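Putative branched-chain amino acid ABC transporter, periplasmic branched-chain amino acid-binding protein (Pseudomonas protegens Pf-5, PDB 4RU0) probably serves as the periplasmic binding protein of an ABC transporter, capturing branched-chain amino acids or related solutes for import. Local coordinates at residues Gly70-Lys75 / Thr343-Phe348; Ser271-Val276 / Ala405-Ile410. All blocks are in the same frame, centred on the assembly; numbering follows the deposited sequence.

Contact 1. Residues Gly70-Lys75 / Thr343-Phe348; sequences GINGVK and TAQGKF
Gln345, on the last turns of helix 325-348, sets CG opposite its own carbonyl carbon (chi1 -75°) and runs on extended, which carries its amide to the turn at Gly70-Lys75. There the CG2 methyls of Ile71 and Val74 face that amide. The turn is type I' from Ile71 to Val74, a tight hairpin-like reversal between helix 47-67 and strand 76-82, in which Val74 N donates to Ile71 O at 2.9 Å. That same carbonyl oxygen also receives a weak hydrogen bond from Gln345 NE2, 3.4 Å from Ile71 O with an N-H...O angle of 148°. The methyls Ile71 CG2 and Val74 CG2 pack against the amide nitrogen Gln345 NE2, at 3.6 Å and 3.7 Å, both side chains crossing the glutamine at a slant. The other amide branch turns to Asn72, whose CB is 3.1 Å from Gln345 OE1; the two amide planes are 35° apart. Gln345 OE1 also lies 3.3 Å from Ile71 O, two acceptors side by side. Ile71 packs further on Val338, Ile341 and Arg342 of the same helix. An alanine in place of Gln345 would take away the amide, and is likely to open a gap beside the methyls of Ile71 and Val74 and leave Ile71 O with the turn's own Val74 N. One long polar side chain thus joins turn to helix mostly by van der Waals packing, its amide gaining little from a carbonyl already engaged within the turn.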
ATOM      1  N   GLY A  70      20.356   8.328  13.832  1.00 70.49           N
ATOM      2  CA  GLY A  70      18.949   8.647  13.999  1.00 66.51           C
ATOM      3  C   GLY A  70      18.513   9.698  12.999  1.00 62.23           C
ATOM      4  O   GLY A  70      19.211   9.962  12.020  1.00 63.21           O
ATOM      5  N   ILE A  71      17.355  10.298  13.245  1.00 60.23           N
ATOM      6  CA  ILE A  71      16.829  11.325  12.352  1.00 63.55           C
ATOM      7  C   ILE A  71      17.293  12.700  12.804  1.00 67.87           C
ATOM      8  O   ILE A  71      16.809  13.225  13.806  1.00 60.39           O
ATOM      9  CB  ILE A  71      15.287  11.301  12.291  1.00 60.27           C
ATOM     10  CG1 ILE A  71      14.787   9.939  11.800  1.00 59.35           C
ATOM     11  CG2 ILE A  71      14.770  12.410  11.390  1.00 55.20           C
ATOM     12  CD1 ILE A  71      13.284   9.800  11.821  1.00 52.18           C
ATOM     13  N   ASN A  72      18.234  13.272  12.053  1.00 72.28           N
ATOM     14  CA  ASN A  72      18.830  14.565  12.385  1.00 64.24           C
ATOM     15  C   ASN A  72      19.298  14.640  13.834  1.00 65.97           C
ATOM     16  O   ASN A  72      19.138  15.665  14.491  1.00 66.52           O
ATOM     17  CB  ASN A  72      17.846  15.701  12.107  1.00 69.26           C
ATOM     18  CG  ASN A  72      18.094  16.382  10.778  1.00 72.66           C
ATOM     19  OD1 ASN A  72      18.884  15.910   9.960  1.00 78.23           O
ATOM     20  ND2 ASN A  72      17.417  17.503  10.557  1.00 72.34           N
ATOM     21  N   GLY A  73      19.861  13.543  14.329  1.00 66.89           N
ATOM     22  CA  GLY A  73      20.372  13.493  15.684  1.00 68.68           C
ATOM     23  C   GLY A  73      19.437  12.820  16.670  1.00 77.86           C
ATOM     24  O   GLY A  73      19.870  12.347  17.720  1.00 73.97           O
ATOM     25  N   VAL A  74      18.150  12.776  16.334  1.00 82.67           N
ATOM     26  CA  VAL A  74      17.147  12.170  17.207  1.00 62.49           C
ATOM     27  C   VAL A  74      17.071  10.659  17.020  1.00 61.76           C
ATOM     28  O   VAL A  74      16.730  10.173  15.943  1.00 60.40           O
ATOM     29  CB  VAL A  74      15.754  12.766  16.962  1.00 59.92           C
ATOM     30  CG1 VAL A  74      14.738  12.143  17.909  1.00 58.38           C
ATOM     31  CG2 VAL A  74      15.791  14.270  17.125  1.00 62.47           C
ATOM     32  N   LYS A  75      17.388   9.923  18.077  1.00 62.80           N
ATOM     33  CA  LYS A  75      17.372   8.466  18.028  1.00 62.45           C
ATOM     34  C   LYS A  75      15.946   7.924  17.993  1.00 74.19           C
ATOM     35  O   LYS A  75      15.009   8.564  18.474  1.00 68.55           O
ATOM     36  CB  LYS A  75      18.131   7.886  19.224  1.00 76.99           C
ATOM     37  CG  LYS A  75      19.602   8.291  19.277  1.00 85.99           C
ATOM     38  CD  LYS A  75      20.275   7.801  20.557  1.00 88.86           C
ATOM     39  CE  LYS A  75      21.740   8.227  20.622  1.00 82.96           C
ATOM     40  NZ  LYS A  75      22.415   7.700  21.842  1.00 79.10           N
ATOM     41  N   THR A 343      10.693  15.756   7.846  1.00 48.18           N
ATOM     42  CA  THR A 343      10.085  16.950   7.268  1.00 47.53           C
ATOM     43  C   THR A 343       9.606  17.915   8.349  1.00 61.69           C
ATOM     44  O   THR A 343       9.768  19.128   8.227  1.00 60.54           O
ATOM     45  CB  THR A 343       8.892  16.585   6.354  1.00 45.56           C
ATOM     46  OG1 THR A 343       9.297  15.592   5.406  1.00 46.32           O
ATOM     47  CG2 THR A 343       8.377  17.811   5.612  1.00 45.13           C
ATOM     48  N   ALA A 344       9.020  17.365   9.409  1.00 46.48           N
ATOM     49  CA  ALA A 344       8.436  18.185  10.462  1.00 51.70           C
ATOM     50  C   ALA A 344       9.515  18.812  11.343  1.00 51.99           C
ATOM     51  O   ALA A 344       9.366  19.943  11.795  1.00 48.50           O
ATOM     52  CB  ALA A 344       7.466  17.362  11.306  1.00 44.78           C
ATOM     53  N   GLN A 345      10.601  18.077  11.568  1.00 49.69           N
ATOM     54  CA  GLN A 345      11.757  18.602  12.292  1.00 54.68           C
ATOM     55  C   GLN A 345      12.288  19.882  11.652  1.00 60.19           C
ATOM     56  O   GLN A 345      12.918  20.699  12.317  1.00 70.72           O
ATOM     57  CB  GLN A 345      12.879  17.565  12.360  1.00 53.61           C
ATOM     58  CG  GLN A 345      12.640  16.437  13.342  1.00 53.34           C
ATOM     59  CD  GLN A 345      13.827  15.503  13.431  1.00 55.26           C
ATOM     60  OE1 GLN A 345      14.886  15.787  12.881  1.00 66.08           O
ATOM     61  NE2 GLN A 345      13.658  14.384  14.124  1.00 55.09           N
ATOM     62  N   GLY A 346      12.025  20.051  10.360  1.00 55.53           N
ATOM     63  CA  GLY A 346      12.405  21.256   9.650  1.00 53.02           C
ATOM     64  C   GLY A 346      11.666  22.481  10.155  1.00 58.02           C
ATOM     65  O   GLY A 346      12.053  23.614   9.868  1.00 63.00           O
ATOM     66  N   LYS A 347      10.596  22.259  10.911  1.00 58.83           N
ATOM     67  CA  LYS A 347       9.834  23.366  11.478  1.00 58.44           C
ATOM     68  C   LYS A 347       9.728  23.255  13.002  1.00 59.72           C
ATOM     69  O   LYS A 347       9.289  24.186  13.674  1.00 64.45           O
ATOM     70  CB  LYS A 347       8.436  23.436  10.845  1.00 57.28           C
ATOM     71  CG  LYS A 347       7.631  24.656  11.280  1.00 58.45           C
ATOM     72  CD  LYS A 347       6.411  24.918  10.424  1.00 58.39           C
ATOM     73  CE  LYS A 347       5.676  26.153  10.933  1.00 63.04           C
ATOM     74  NZ  LYS A 347       4.638  26.642   9.987  1.00 69.33           N
ATOM     75  N   PHE A 348      10.150  22.127  13.560  1.00 57.24           N
ATOM     76  CA  PHE A 348       9.999  21.934  14.997  1.00 62.30           C
ATOM     77  C   PHE A 348      11.312  21.558  15.693  1.00 70.28           C
ATOM     78  O   PHE A 348      11.340  21.369  16.912  1.00 76.18           O
ATOM     79  CB  PHE A 348       8.924  20.877  15.273  1.00 58.64           C
ATOM     80  CG  PHE A 348       7.571  21.221  14.696  1.00 58.68           C
ATOM     81  CD1 PHE A 348       6.843  22.293  15.186  1.00 47.44           C
ATOM     82  CD2 PHE A 348       7.024  20.464  13.669  1.00 59.50           C
ATOM     83  CE1 PHE A 348       5.600  22.608  14.659  1.00 45.75           C
ATOM     84  CE2 PHE A 348       5.784  20.777  13.137  1.00 44.48           C
ATOM     85  CZ  PHE A 348       5.072  21.848  13.634  1.00 44.28           C
TER

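Contact 2. Residues Ser271-Val276 / Ala405-Ile410; sequences SSSEDV and ANWTLI
A short, weakly bonded helical turn at about 273-276, capped by a serine, meets the edge strand 407-415 of the mixed sheet in this periplasmic-binding-protein fold, and the indole of Trp407 makes the join. Ser272 and Asp275 form a capping box: Glu274 N donates to Ser272 OG at 2.9 Å, while Ser272 N returns a bond to Asp275 OD2 on the anti side of the carboxylate. These reciprocal bonds fix the start of the turn, and with it the backbone against which the ring lies. With CG opposite its carbonyl carbon (chi1 -68°), Trp407 turns its indole toward 271-276 and brings the CE2-CZ2 side to Ser271 O. This oxygen sits 2.9 Å from the indole plane, offset toward the rim, with Ser271 O 3.2 Å from Trp407 CZ2, whereas Ser272 O approaches the ring edge near its plane, 3.6 Å from Trp407 CZ2. Val276, its side chain running against that of Trp407, brings CG2 to 4.1 Å from Trp407 CZ2. Trp402 meets the indole with ring planes at about 50°, and Tyr286 and Ala288 also touch it, so the contact continues into the sheet. The side chain of Ser272 is about 10 Å from the bound pentaoxaheptadecane. At the pyrrole end, Ser273 OG stands 3.5 Å from Trp407 NE1, close but without a hydrogen bond.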
ATOM      1  N   SER A 271      -0.082  -9.428  -5.352  1.00 27.63           N
ATOM      2  CA  SER A 271       1.169  -9.266  -6.079  1.00 29.27           C
ATOM      3  C   SER A 271       2.354  -9.969  -5.428  1.00 37.65           C
ATOM      4  O   SER A 271       3.499  -9.724  -5.802  1.00 38.14           O
ATOM      5  CB  SER A 271       1.494  -7.778  -6.228  1.00 29.23           C
ATOM      6  OG  SER A 271       1.643  -7.172  -4.956  1.00 29.79           O
ATOM      7  N   SER A 272       2.085 -10.841  -4.462  1.00 32.09           N
ATOM      8  CA  SER A 272       3.159 -11.542  -3.770  1.00 40.02           C
ATOM      9  C   SER A 272       3.458 -12.915  -4.361  1.00 35.53           C
ATOM     10  O   SER A 272       2.634 -13.497  -5.055  1.00 34.18           O
ATOM     11  CB  SER A 272       2.826 -11.706  -2.291  1.00 44.14           C
ATOM     12  OG  SER A 272       3.611 -12.750  -1.746  1.00 56.32           O
ATOM     13  N   SER A 273       4.647 -13.427  -4.056  1.00 38.02           N
ATOM     14  CA  SER A 273       5.043 -14.788  -4.414  1.00 46.13           C
ATOM     15  C   SER A 273       4.065 -15.794  -3.831  1.00 48.20           C
ATOM     16  O   SER A 273       3.688 -16.769  -4.480  1.00 54.68           O
ATOM     17  CB  SER A 273       6.456 -15.099  -3.903  1.00 48.57           C
ATOM     18  OG  SER A 273       7.385 -14.118  -4.322  1.00 53.34           O
ATOM     19  N   GLU A 274       3.660 -15.539  -2.593  1.00 38.35           N
ATOM     20  CA  GLU A 274       2.767 -16.431  -1.868  1.00 37.82           C
ATOM     21  C   GLU A 274       1.368 -16.456  -2.471  1.00 47.26           C
ATOM     22  O   GLU A 274       0.609 -17.400  -2.264  1.00 46.74           O
ATOM     23  CB  GLU A 274       2.701 -16.014  -0.397  1.00 51.81           C
ATOM     24  CG  GLU A 274       4.072 -15.890   0.243  1.00 59.86           C
ATOM     25  CD  GLU A 274       4.005 -15.547   1.713  1.00 70.45           C
ATOM     26  OE1 GLU A 274       2.880 -15.357   2.231  1.00 73.99           O
ATOM     27  OE2 GLU A 274       5.079 -15.470   2.349  1.00 73.63           O
ATOM     28  N   ASP A 275       1.022 -15.407  -3.209  1.00 33.55           N
ATOM     29  CA  ASP A 275      -0.277 -15.348  -3.863  1.00 31.12           C
ATOM     30  C   ASP A 275      -0.325 -16.257  -5.081  1.00 39.62           C
ATOM     31  O   ASP A 275      -1.401 -16.664  -5.508  1.00 46.36           O
ATOM     32  CB  ASP A 275      -0.613 -13.913  -4.278  1.00 39.54           C
ATOM     33  CG  ASP A 275      -0.910 -13.014  -3.092  1.00 42.45           C
ATOM     34  OD1 ASP A 275      -1.628 -13.457  -2.167  1.00 47.48           O
ATOM     35  OD2 ASP A 275      -0.427 -11.862  -3.086  1.00 47.38           O
ATOM     36  N   VAL A 276       0.842 -16.577  -5.638  1.00 36.05           N
ATOM     37  CA  VAL A 276       0.895 -17.289  -6.915  1.00 33.11           C
ATOM     38  C   VAL A 276       1.668 -18.610  -6.881  1.00 44.32           C
ATOM     39  O   VAL A 276       1.455 -19.470  -7.735  1.00 47.48           O
ATOM     40  CB  VAL A 276       1.510 -16.402  -8.006  1.00 33.06           C
ATOM     41  CG1 VAL A 276       0.552 -15.300  -8.374  1.00 30.56           C
ATOM     42  CG2 VAL A 276       2.843 -15.831  -7.540  1.00 44.64           C
ATOM     43  N   ALA A 405       8.979 -18.540 -10.470  1.00 47.07           N
ATOM     44  CA  ALA A 405       9.996 -18.525  -9.428  1.00 49.53           C
ATOM     45  C   ALA A 405      10.331 -17.107  -8.972  1.00 53.22           C
ATOM     46  O   ALA A 405      10.591 -16.876  -7.792  1.00 47.04           O
ATOM     47  CB  ALA A 405      11.252 -19.227  -9.915  1.00 50.81           C
ATOM     48  N   ASN A 406      10.324 -16.162  -9.908  1.00 54.38           N
ATOM     49  CA  ASN A 406      10.709 -14.789  -9.602  1.00 52.21           C
ATOM     50  C   ASN A 406       9.839 -13.739 -10.280  1.00 48.73           C
ATOM     51  O   ASN A 406       9.148 -14.021 -11.261  1.00 48.45           O
ATOM     52  CB  ASN A 406      12.170 -14.550  -9.992  1.00 53.68           C
ATOM     53  CG  ASN A 406      13.138 -15.321  -9.122  1.00 60.61           C
ATOM     54  OD1 ASN A 406      13.507 -14.870  -8.038  1.00 62.52           O
ATOM     55  ND2 ASN A 406      13.561 -16.489  -9.596  1.00 51.72           N
ATOM     56  N   TRP A 407       9.894 -12.523  -9.745  1.00 47.26           N
ATOM     57  CA  TRP A 407       9.243 -11.375 -10.360  1.00 45.41           C
ATOM     58  C   TRP A 407      10.217 -10.618 -11.255  1.00 44.93           C
ATOM     59  O   TRP A 407      11.415 -10.575 -10.987  1.00 43.60           O
ATOM     60  CB  TRP A 407       8.683 -10.427  -9.294  1.00 39.03           C
ATOM     61  CG  TRP A 407       7.546 -10.984  -8.511  1.00 37.59           C
ATOM     62  CD1 TRP A 407       7.583 -11.434  -7.225  1.00 38.33           C
ATOM     63  CD2 TRP A 407       6.193 -11.150  -8.958  1.00 35.38           C
ATOM     64  NE1 TRP A 407       6.336 -11.866  -6.840  1.00 44.59           N
ATOM     65  CE2 TRP A 407       5.465 -11.703  -7.886  1.00 39.76           C
ATOM     66  CE3 TRP A 407       5.527 -10.881 -10.159  1.00 35.08           C
ATOM     67  CZ2 TRP A 407       4.101 -11.997  -7.977  1.00 34.98           C
ATOM     68  CZ3 TRP A 407       4.167 -11.167 -10.246  1.00 33.01           C
ATOM     69  CH2 TRP A 407       3.473 -11.722  -9.162  1.00 31.77           C
ATOM     70  N   THR A 408       9.689 -10.011 -12.310  1.00 39.88           N
ATOM     71  CA  THR A 408      10.482  -9.181 -13.204  1.00 40.98           C
ATOM     72  C   THR A 408       9.733  -7.887 -13.511  1.00 39.41           C
ATOM     73  O   THR A 408       8.610  -7.921 -14.012  1.00 49.13           O
ATOM     74  CB  THR A 408      10.804  -9.919 -14.533  1.00 42.97           C
ATOM     75  OG1 THR A 408      11.528 -11.125 -14.256  1.00 47.35           O
ATOM     76  CG2 THR A 408      11.632  -9.037 -15.456  1.00 42.85           C
ATOM     77  N   LEU A 409      10.349  -6.749 -13.210  1.00 40.54           N
ATOM     78  CA  LEU A 409       9.746  -5.465 -13.546  1.00 39.47           C
ATOM     79  C   LEU A 409       9.655  -5.299 -15.060  1.00 39.28           C
ATOM     80  O   LEU A 409      10.658  -5.408 -15.761  1.00 41.11           O
ATOM     81  CB  LEU A 409      10.542  -4.317 -12.930  1.00 41.14           C
ATOM     82  CG  LEU A 409      10.413  -4.184 -11.414  1.00 43.33           C
ATOM     83  CD1 LEU A 409      11.353  -3.114 -10.865  1.00 43.08           C
ATOM     84  CD2 LEU A 409       8.971  -3.874 -11.049  1.00 38.46           C
ATOM     85  N   ILE A 410       8.449  -5.050 -15.561  1.00 37.23           N
ATOM     86  CA  ILE A 410       8.260  -4.848 -16.993  1.00 37.03           C
ATOM     87  C   ILE A 410       7.648  -3.490 -17.316  1.00 36.44           C
ATOM     88  O   ILE A 410       7.135  -3.282 -18.413  1.00 49.53           O
ATOM     89  CB  ILE A 410       7.373  -5.946 -17.609  1.00 35.42           C
ATOM     90  CG1 ILE A 410       5.979  -5.919 -16.991  1.00 33.26           C
ATOM     91  CG2 ILE A 410       8.010  -7.317 -17.427  1.00 36.28           C
ATOM     92  CD1 ILE A 410       5.020  -6.905 -17.615  1.00 31.83           C
TER

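In the fold
The two contacts lie far apart, their centres 36 Å from each other and their nearest atoms about 25 Å. Along the chain their segments alternate: 70-75, 271-276, 343-348, then 405-410. Contact 1 ties the loop between helix 47-67 and strand 76-82 to the end of helix 325-348. Contact 2 sits at the border of the seven-stranded mixed sheet, where strand 407-415 is outermost. They appear to belong to different lobes, on either side of the cleft with the bound pentaoxaheptadecane, as in the periplasmic binding proteins. Tyr326, near the start of helix 325-348, touches Ser272 and Glu274 of contact 2, so one helix borders both contacts. The alternation fits the repeated chain crossings that build both lobes from separate parts of the sequence.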